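Local coordinates for transglutaminase-like domain-containing protein (Streptococcus suis, PDB 4XZ7), which probably cross-links proteins through its transglutaminase activity and acts as an antiphagocytic virulence factor, here as an N-terminal piece that forms a homodimer, at residues B[93-98]-B[124-129]; B[118-123]-B[162-167]. All coordinates share one frame; numbering follows the deposited sequence.

Both contacts lie in the part of the chain built on the mixed sheet of strands 90-91, 121-124 and 157-167, and their centres are 16 Å apart. Their segments alternate in sequence: 93-98, 118-123, 124-129, then 162-167. Strand 121-124 joins them, since contact 2 pairs its beginning with strand 157-167 and contact 1 takes in its last residue and the loop that follows. The two meet directly where Y98 CD1 lies 3.7 Å from I122 CD1. Helix 95-101 thus packs on residues of both contacts, against strands 121-124 and 157-167 and the loop after the first of them. Contact 1 is the more remote, 41 Å from the chain's centre, whereas the far end of contact 2 reaches the second subunit.

Contact 1 (B[93-98]-B[124-129]); sequences HNEEDY and ALFKIE
F126 lays one face of its ring under the side chain of E95 at the start of helix 95-101. E95 CG stands 4.1 Å from the ring centroid, almost on the normal, in a CH-pi contact; because the chain bends at chi2 (79°), the carboxylate folds back over the same ring, the planes 11° apart. A124 CB covers the opposite face, sandwiching the phenyl group, and Y98 CB meets its edge in plane, 3.8 Å from F126 CZ. N94 O comes closer still, 3.4 Å from F126 CZ. A second CH-pi contact pairs Y98 with I128, whose CG2 sits over the middle of the tyrosine ring, 3.6 Å from its centroid. With CG anti to the backbone N (chi1 167°), Y98 reaches across to the loop. This is the N-terminus of a short helix seated on the loop that leaves strand 121-124, with I128 leaning on Y159 and H161 of strand 157-167.

The polar bonds either fix the helix start or pass through a water. N94 is the N-cap: its OD1 accepts from D97 N at 3.0 Å, while D97 OD2 uses its anti lone pair to take H93 N at 3.1 Å. The bridging water lies 2.7 Å from Y98 OH and accepts from E129 N at 2.9 Å; Y98 OH is also hydrogen-bonded to H161 NE2.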
ATOM      1  N   HIS B  93      28.841  22.806  -4.784  1.00 37.74           N
ATOM      2  CA  HIS B  93      29.972  23.326  -5.535  1.00 43.61           C
ATOM      3  C   HIS B  93      31.109  23.703  -4.608  1.00 42.54           C
ATOM      4  O   HIS B  93      32.264  23.402  -4.889  1.00 47.89           O
ATOM      5  CB  HIS B  93      29.530  24.523  -6.372  1.00 53.95           C
ATOM      6  CG  HIS B  93      28.376  24.220  -7.274  1.00 62.97           C
ATOM      7  ND1 HIS B  93      28.183  22.976  -7.837  1.00 66.12           N
ATOM      8  CD2 HIS B  93      27.344  24.988  -7.697  1.00 71.20           C
ATOM      9  CE1 HIS B  93      27.088  22.994  -8.576  1.00 71.76           C
ATOM     10  NE2 HIS B  93      26.560  24.204  -8.509  1.00 74.68           N
ATOM     11  N   ASN B  94      30.762  24.354  -3.500  1.00 36.58           N
ATOM     12  CA  ASN B  94      31.717  24.730  -2.470  1.00 31.56           C
ATOM     13  C   ASN B  94      31.049  24.666  -1.095  1.00 26.93           C
ATOM     14  O   ASN B  94      29.875  24.314  -0.991  1.00 31.83           O
ATOM     15  CB  ASN B  94      32.293  26.140  -2.735  1.00 27.89           C
ATOM     16  CG  ASN B  94      31.220  27.188  -2.950  1.00 36.57           C
ATOM     17  OD1 ASN B  94      30.059  27.016  -2.567  1.00 34.81           O
ATOM     18  ND2 ASN B  94      31.610  28.300  -3.572  1.00 42.27           N
ATOM     19  N   GLU B  95      31.795  24.996  -0.048  1.00 25.91           N
ATOM     20  CA  GLU B  95      31.263  24.945   1.312  1.00 32.27           C
ATOM     21  C   GLU B  95      30.050  25.860   1.491  1.00 33.73           C
ATOM     22  O   GLU B  95      29.048  25.469   2.079  1.00 41.94           O
ATOM     23  CB  GLU B  95      32.344  25.327   2.319  1.00 39.21           C
ATOM     24  CG  GLU B  95      33.492  24.322   2.432  1.00 50.89           C
ATOM     25  CD  GLU B  95      34.509  24.435   1.306  1.00 55.58           C
ATOM     26  OE1 GLU B  95      34.271  25.197   0.335  1.00 59.78           O
ATOM     27  OE2 GLU B  95      35.555  23.760   1.400  1.00 50.48           O
ATOM     28  N   GLU B  96      30.155  27.081   0.987  1.00 34.02           N
ATOM     29  CA  GLU B  96      29.099  28.063   1.157  1.00 33.88           C
ATOM     30  C   GLU B  96      27.787  27.536   0.597  1.00 35.58           C
ATOM     31  O   GLU B  96      26.740  27.649   1.235  1.00 42.55           O
ATOM     32  CB  GLU B  96      29.470  29.384   0.480  1.00 34.41           C
ATOM     33  CG  GLU B  96      28.264  30.273   0.215  1.00 41.83           C
ATOM     34  CD  GLU B  96      28.593  31.516  -0.602  1.00 59.62           C
ATOM     35  OE1 GLU B  96      29.790  31.783  -0.855  1.00 66.43           O
ATOM     36  OE2 GLU B  96      27.644  32.230  -0.991  1.00 62.58           O
ATOM     37  N   ASP B  97      27.862  26.956  -0.599  1.00 38.26           N
ATOM     38  CA  ASP B  97      26.711  26.347  -1.255  1.00 37.75           C
ATOM     39  C   ASP B  97      26.132  25.223  -0.388  1.00 38.31           C
ATOM     40  O   ASP B  97      24.913  25.118  -0.202  1.00 35.25           O
ATOM     41  CB  ASP B  97      27.123  25.816  -2.632  1.00 34.36           C
ATOM     42  CG  ASP B  97      25.965  25.215  -3.412  1.00 42.15           C
ATOM     43  OD1 ASP B  97      24.829  25.735  -3.312  1.00 43.24           O
ATOM     44  OD2 ASP B  97      26.197  24.222  -4.142  1.00 38.53           O
ATOM     45  N   TYR B  98      27.009  24.381   0.143  1.00 31.55           N
ATOM     46  CA  TYR B  98      26.561  23.257   0.953  1.00 32.52           C
ATOM     47  C   TYR B  98      25.788  23.765   2.160  1.00 36.14           C
ATOM     48  O   TYR B  98      24.716  23.249   2.489  1.00 35.66           O
ATOM     49  CB  TYR B  98      27.745  22.401   1.402  1.00 31.08           C
ATOM     50  CG  TYR B  98      27.396  21.401   2.480  1.00 32.54           C
ATOM     51  CD1 TYR B  98      26.731  20.226   2.174  1.00 31.47           C
ATOM     52  CD2 TYR B  98      27.748  21.630   3.807  1.00 27.61           C
ATOM     53  CE1 TYR B  98      26.420  19.304   3.163  1.00 27.66           C
ATOM     54  CE2 TYR B  98      27.439  20.727   4.796  1.00 24.30           C
ATOM     55  CZ  TYR B  98      26.773  19.567   4.471  1.00 24.94           C
ATOM     56  OH  TYR B  98      26.461  18.669   5.462  1.00 24.72           O
ATOM     57  N   ALA B 124      29.650  16.023  -2.138  1.00 25.63           N
ATOM     58  CA  ALA B 124      30.647  17.079  -2.178  1.00 24.83           C
ATOM     59  C   ALA B 124      32.041  16.484  -2.188  1.00 24.91           C
ATOM     60  O   ALA B 124      32.258  15.393  -1.653  1.00 20.08           O
ATOM     61  CB  ALA B 124      30.470  18.030  -0.994  1.00 22.75           C
ATOM     62  N   LEU B 125      32.981  17.195  -2.810  1.00 25.52           N
ATOM     63  CA  LEU B 125      34.375  16.753  -2.837  1.00 30.55           C
ATOM     64  C   LEU B 125      35.117  17.105  -1.552  1.00 29.46           C
ATOM     65  O   LEU B 125      36.286  16.744  -1.375  1.00 25.28           O
ATOM     66  CB  LEU B 125      35.100  17.355  -4.040  1.00 31.12           C
ATOM     67  CG  LEU B 125      34.594  16.825  -5.385  1.00 35.22           C
ATOM     68  CD1 LEU B 125      35.213  17.623  -6.516  1.00 42.13           C
ATOM     69  CD2 LEU B 125      34.871  15.341  -5.548  1.00 27.81           C
ATOM     70  N   PHE B 126      34.439  17.814  -0.659  1.00 34.24           N
ATOM     71  CA  PHE B 126      34.970  18.065   0.677  1.00 23.43           C
ATOM     72  C   PHE B 126      34.107  17.299   1.662  1.00 23.78           C
ATOM     73  O   PHE B 126      32.989  16.907   1.343  1.00 26.55           O
ATOM     74  CB  PHE B 126      34.993  19.563   0.999  1.00 23.68           C
ATOM     75  CG  PHE B 126      33.678  20.249   0.767  1.00 24.57           C
ATOM     76  CD1 PHE B 126      32.718  20.299   1.770  1.00 24.42           C
ATOM     77  CD2 PHE B 126      33.400  20.840  -0.446  1.00 25.30           C
ATOM     78  CE1 PHE B 126      31.502  20.921   1.552  1.00 25.00           C
ATOM     79  CE2 PHE B 126      32.190  21.462  -0.664  1.00 30.71           C
ATOM     80  CZ  PHE B 126      31.239  21.500   0.333  1.00 30.09           C
ATOM     81  N   LYS B 127      34.623  17.094   2.861  1.00 20.49           N
ATOM     82  CA  LYS B 127      33.968  16.225   3.825  1.00 25.52           C
ATOM     83  C   LYS B 127      32.663  16.816   4.302  1.00 29.16           C
ATOM     84  O   LYS B 127      32.619  17.930   4.829  1.00 26.43           O
ATOM     85  CB  LYS B 127      34.869  15.958   5.020  1.00 20.77           C
ATOM     86  CG  LYS B 127      34.219  15.078   6.063  1.00 17.54           C
ATOM     87  CD  LYS B 127      35.258  14.544   7.044  1.00 23.20           C
ATOM     88  CE  LYS B 127      34.595  13.672   8.094  1.00 20.65           C
ATOM     89  NZ  LYS B 127      35.575  13.212   9.098  1.00 30.69           N
ATOM     90  N   ILE B 128      31.596  16.059   4.099  1.00 21.37           N
ATOM     91  CA  ILE B 128      30.302  16.414   4.636  1.00 17.87           C
ATOM     92  C   ILE B 128      29.718  15.167   5.257  1.00 21.46           C
ATOM     93  O   ILE B 128      29.895  14.056   4.728  1.00 18.07           O
ATOM     94  CB  ILE B 128      29.347  16.965   3.560  1.00 16.24           C
ATOM     95  CG1 ILE B 128      29.210  15.972   2.408  1.00 16.00           C
ATOM     96  CG2 ILE B 128      29.867  18.298   3.051  1.00 22.17           C
ATOM     97  CD1 ILE B 128      28.047  16.233   1.440  1.00 18.36           C
ATOM     98  N   GLU B 129      29.046  15.351   6.388  1.00 15.64           N
ATOM     99  CA  GLU B 129      28.265  14.283   7.006  1.00 24.13           C
ATOM    100  C   GLU B 129      27.166  14.876   7.885  1.00 23.02           C
ATOM    101  O   GLU B 129      27.206  16.053   8.247  1.00 20.66           O
ATOM    102  CB  GLU B 129      29.161  13.351   7.820  1.00 26.50           C
ATOM    103  CG  GLU B 129      30.258  14.044   8.600  1.00 40.93           C
ATOM    104  CD  GLU B 129      30.901  13.139   9.639  1.00 47.59           C
ATOM    105  OE1 GLU B 129      30.772  13.464  10.839  1.00 55.48           O
ATOM    106  OE2 GLU B 129      31.525  12.110   9.266  1.00 40.37           O
TER
HETATM  107  O   HOH W   1      28.690  18.182   6.936  1.00 24.46           O

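Contact 2 (B[118-123]-B[162-167]); sequences EPKRIH and GLTVDN
K120 and T164 meet where strand 121-124 comes alongside strand 157-167, an antiparallel pair within a mixed sheet. R121 and G162 form a non-hydrogen-bonded pair, their CA atoms 4.4 Å apart.

The close-packed part lies around the backbone of K120. Its carbonyl oxygen accepts from L163 N at 2.8 Å, and more weakly from T164 N. Its N-H turns to a side chain instead: T164 OG1 accepts from K120 N at 3.0 Å. The threonine manages this with chi1 at 58°, which sets the hydroxyl between its own backbone N and carbonyl carbon and leaves CG2 to rest against K120 CB, 3.8 Å away. P119 CA also lies against the same hydroxyl. Further along, L163 CB packs on the backbone of R121 and against I122 CB (4.2 Å), under helix 95-101, where Y98 and Q101 touch I122.

Away from this grip the contact slackens. K120 NZ turns away to a hydrogen bond with S116 O. Beyond T164 the second strand carries on without a partner in 118-123: D166 and N167 bond instead to N183, N185, V186 and D252 of the second subunit, tying this strand to the dimer interface. A solvent bridge links the two sides: K120 O, already met by L163 N and weakly by T164 N, also takes a water at 3.1 Å, which donates to T164 O at 2.8 Å as well, and T145 OG1 hydrogen-bonds to that same T164 O.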
ATOM      1  N   GLU B 118      11.654   9.653  -3.847  1.00 42.83           N
ATOM      2  CA  GLU B 118      12.523   8.800  -3.037  1.00 41.76           C
ATOM      3  C   GLU B 118      13.601   9.696  -2.440  1.00 37.09           C
ATOM      4  O   GLU B 118      13.916  10.731  -3.019  1.00 38.85           O
ATOM      5  CB  GLU B 118      13.151   7.682  -3.872  1.00 45.61           C
ATOM      6  CG  GLU B 118      14.251   8.149  -4.838  1.00 53.21           C
ATOM      7  CD  GLU B 118      13.716   8.925  -6.038  1.00 60.62           C
ATOM      8  OE1 GLU B 118      12.482   8.923  -6.255  1.00 63.15           O
ATOM      9  OE2 GLU B 118      14.531   9.537  -6.767  1.00 58.34           O
ATOM     10  N   PRO B 119      14.171   9.311  -1.288  1.00 35.23           N
ATOM     11  CA  PRO B 119      15.177  10.172  -0.648  1.00 35.37           C
ATOM     12  C   PRO B 119      16.259  10.714  -1.608  1.00 33.10           C
ATOM     13  O   PRO B 119      16.882   9.958  -2.346  1.00 33.99           O
ATOM     14  CB  PRO B 119      15.776   9.248   0.413  1.00 31.85           C
ATOM     15  CG  PRO B 119      14.574   8.409   0.848  1.00 31.13           C
ATOM     16  CD  PRO B 119      13.840   8.138  -0.457  1.00 27.92           C
ATOM     17  N   LYS B 120      16.423  12.034  -1.634  1.00 23.93           N
ATOM     18  CA  LYS B 120      17.524  12.650  -2.366  1.00 20.57           C
ATOM     19  C   LYS B 120      18.784  12.741  -1.501  1.00 19.68           C
ATOM     20  O   LYS B 120      18.715  12.775  -0.262  1.00 19.44           O
ATOM     21  CB  LYS B 120      17.125  14.042  -2.860  1.00 24.23           C
ATOM     22  CG  LYS B 120      15.877  14.039  -3.732  1.00 32.66           C
ATOM     23  CD  LYS B 120      15.937  12.901  -4.757  1.00 45.10           C
ATOM     24  CE  LYS B 120      14.582  12.625  -5.408  1.00 47.34           C
ATOM     25  NZ  LYS B 120      14.102  13.769  -6.230  1.00 48.69           N
ATOM     26  N   ARG B 121      19.938  12.791  -2.159  1.00 24.28           N
ATOM     27  CA  ARG B 121      21.205  12.933  -1.453  1.00 20.52           C
ATOM     28  C   ARG B 121      21.949  14.189  -1.913  1.00 21.56           C
ATOM     29  O   ARG B 121      21.667  14.737  -2.979  1.00 20.45           O
ATOM     30  CB  ARG B 121      22.067  11.668  -1.646  1.00 20.59           C
ATOM     31  CG  ARG B 121      21.454  10.443  -1.000  1.00 16.90           C
ATOM     32  CD  ARG B 121      22.160   9.125  -1.318  1.00 17.80           C
ATOM     33  NE  ARG B 121      21.235   8.000  -1.121  1.00 20.93           N
ATOM     34  CZ  ARG B 121      21.396   7.063  -0.199  1.00 30.46           C
ATOM     35  NH1 ARG B 121      22.460   7.091   0.595  1.00 43.75           N
ATOM     36  NH2 ARG B 121      20.511   6.094  -0.078  1.00 36.56           N
ATOM     37  N   ILE B 122      22.874  14.664  -1.084  1.00 15.38           N
ATOM     38  CA  ILE B 122      23.761  15.756  -1.474  1.00 16.38           C
ATOM     39  C   ILE B 122      25.181  15.206  -1.397  1.00 17.89           C
ATOM     40  O   ILE B 122      25.479  14.353  -0.542  1.00 15.26           O
ATOM     41  CB  ILE B 122      23.579  17.014  -0.563  1.00 18.70           C
ATOM     42  CG1 ILE B 122      24.576  18.115  -0.908  1.00 16.36           C
ATOM     43  CG2 ILE B 122      23.718  16.667   0.922  1.00 16.52           C
ATOM     44  CD1 ILE B 122      24.146  19.469  -0.376  1.00 22.87           C
ATOM     45  N   HIS B 123      26.040  15.661  -2.307  1.00 18.87           N
ATOM     46  CA  HIS B 123      27.402  15.150  -2.401  1.00 22.81           C
ATOM     47  C   HIS B 123      28.408  16.291  -2.503  1.00 27.38           C
ATOM     48  O   HIS B 123      28.075  17.397  -2.922  1.00 21.93           O
ATOM     49  CB  HIS B 123      27.568  14.229  -3.617  1.00 20.10           C
ATOM     50  CG  HIS B 123      26.405  13.317  -3.859  1.00 18.41           C
ATOM     51  ND1 HIS B 123      26.295  12.071  -3.274  1.00 15.55           N
ATOM     52  CD2 HIS B 123      25.309  13.462  -4.642  1.00 16.55           C
ATOM     53  CE1 HIS B 123      25.178  11.496  -3.681  1.00 17.14           C
ATOM     54  NE2 HIS B 123      24.558  12.324  -4.510  1.00 20.35           N
ATOM     55  N   GLY B 162      22.079  12.149   3.181  1.00 19.56           N
ATOM     56  CA  GLY B 162      20.716  12.528   2.883  1.00 17.53           C
ATOM     57  C   GLY B 162      20.550  14.020   2.745  1.00 19.66           C
ATOM     58  O   GLY B 162      21.162  14.790   3.487  1.00 15.49           O
ATOM     59  N   LEU B 163      19.747  14.422   1.766  1.00 15.97           N
ATOM     60  CA  LEU B 163      19.369  15.813   1.603  1.00 22.18           C
ATOM     61  C   LEU B 163      17.925  16.007   2.058  1.00 22.01           C
ATOM     62  O   LEU B 163      17.643  16.911   2.828  1.00 26.51           O
ATOM     63  CB  LEU B 163      19.531  16.275   0.149  1.00 23.47           C
ATOM     64  CG  LEU B 163      19.124  17.726  -0.133  1.00 27.68           C
ATOM     65  CD1 LEU B 163      19.814  18.693   0.831  1.00 24.60           C
ATOM     66  CD2 LEU B 163      19.453  18.102  -1.560  1.00 23.83           C
ATOM     67  N   THR B 164      17.014  15.155   1.587  1.00 21.30           N
ATOM     68  CA  THR B 164      15.617  15.255   2.007  1.00 24.79           C
ATOM     69  C   THR B 164      15.358  14.434   3.266  1.00 22.18           C
ATOM     70  O   THR B 164      15.985  13.392   3.493  1.00 15.63           O
ATOM     71  CB  THR B 164      14.641  14.770   0.921  1.00 23.12           C
ATOM     72  OG1 THR B 164      14.971  13.424   0.596  1.00 17.27           O
ATOM     73  CG2 THR B 164      14.737  15.641  -0.350  1.00 27.65           C
ATOM     74  N   VAL B 165      14.429  14.918   4.077  1.00 17.30           N
ATOM     75  CA  VAL B 165      13.962  14.177   5.231  1.00 20.14           C
ATOM     76  C   VAL B 165      12.546  13.686   4.940  1.00 18.03           C
ATOM     77  O   VAL B 165      11.812  14.298   4.155  1.00 14.54           O
ATOM     78  CB  VAL B 165      14.002  15.042   6.523  1.00 20.97           C
ATOM     79  CG1 VAL B 165      15.413  15.535   6.768  1.00 14.64           C
ATOM     80  CG2 VAL B 165      13.062  16.212   6.422  1.00 17.10           C
ATOM     81  N   ASP B 166      12.186  12.561   5.539  1.00 21.00           N
ATOM     82  CA  ASP B 166      10.870  11.981   5.332  1.00 15.44           C
ATOM     83  C   ASP B 166      10.559  11.133   6.549  1.00 20.58           C
ATOM     84  O   ASP B 166      11.425  10.920   7.411  1.00 15.10           O
ATOM     85  CB  ASP B 166      10.837  11.125   4.059  1.00 19.30           C
ATOM     86  CG  ASP B 166       9.434  10.975   3.473  1.00 24.71           C
ATOM     87  OD1 ASP B 166       8.441  11.320   4.151  1.00 20.67           O
ATOM     88  OD2 ASP B 166       9.333  10.497   2.324  1.00 25.10           O
ATOM     89  N   ASN B 167       9.311  10.691   6.627  1.00 14.72           N
ATOM     90  CA  ASN B 167       8.897   9.600   7.503  1.00 13.46           C
ATOM     91  C   ASN B 167       9.993   8.556   7.582  1.00 15.98           C
ATOM     92  O   ASN B 167      10.476   8.102   6.546  1.00 13.23           O
ATOM     93  CB  ASN B 167       7.585   9.020   6.927  1.00 15.94           C
ATOM     94  CG  ASN B 167       6.908   8.061   7.848  1.00 17.83           C
ATOM     95  OD1 ASN B 167       7.549   7.202   8.437  1.00 14.83           O
ATOM     96  ND2 ASN B 167       5.578   8.174   7.953  1.00 13.92           N
TER
HETATM   97  O   HOH W   2      17.547  11.414   2.243  1.00 25.05           O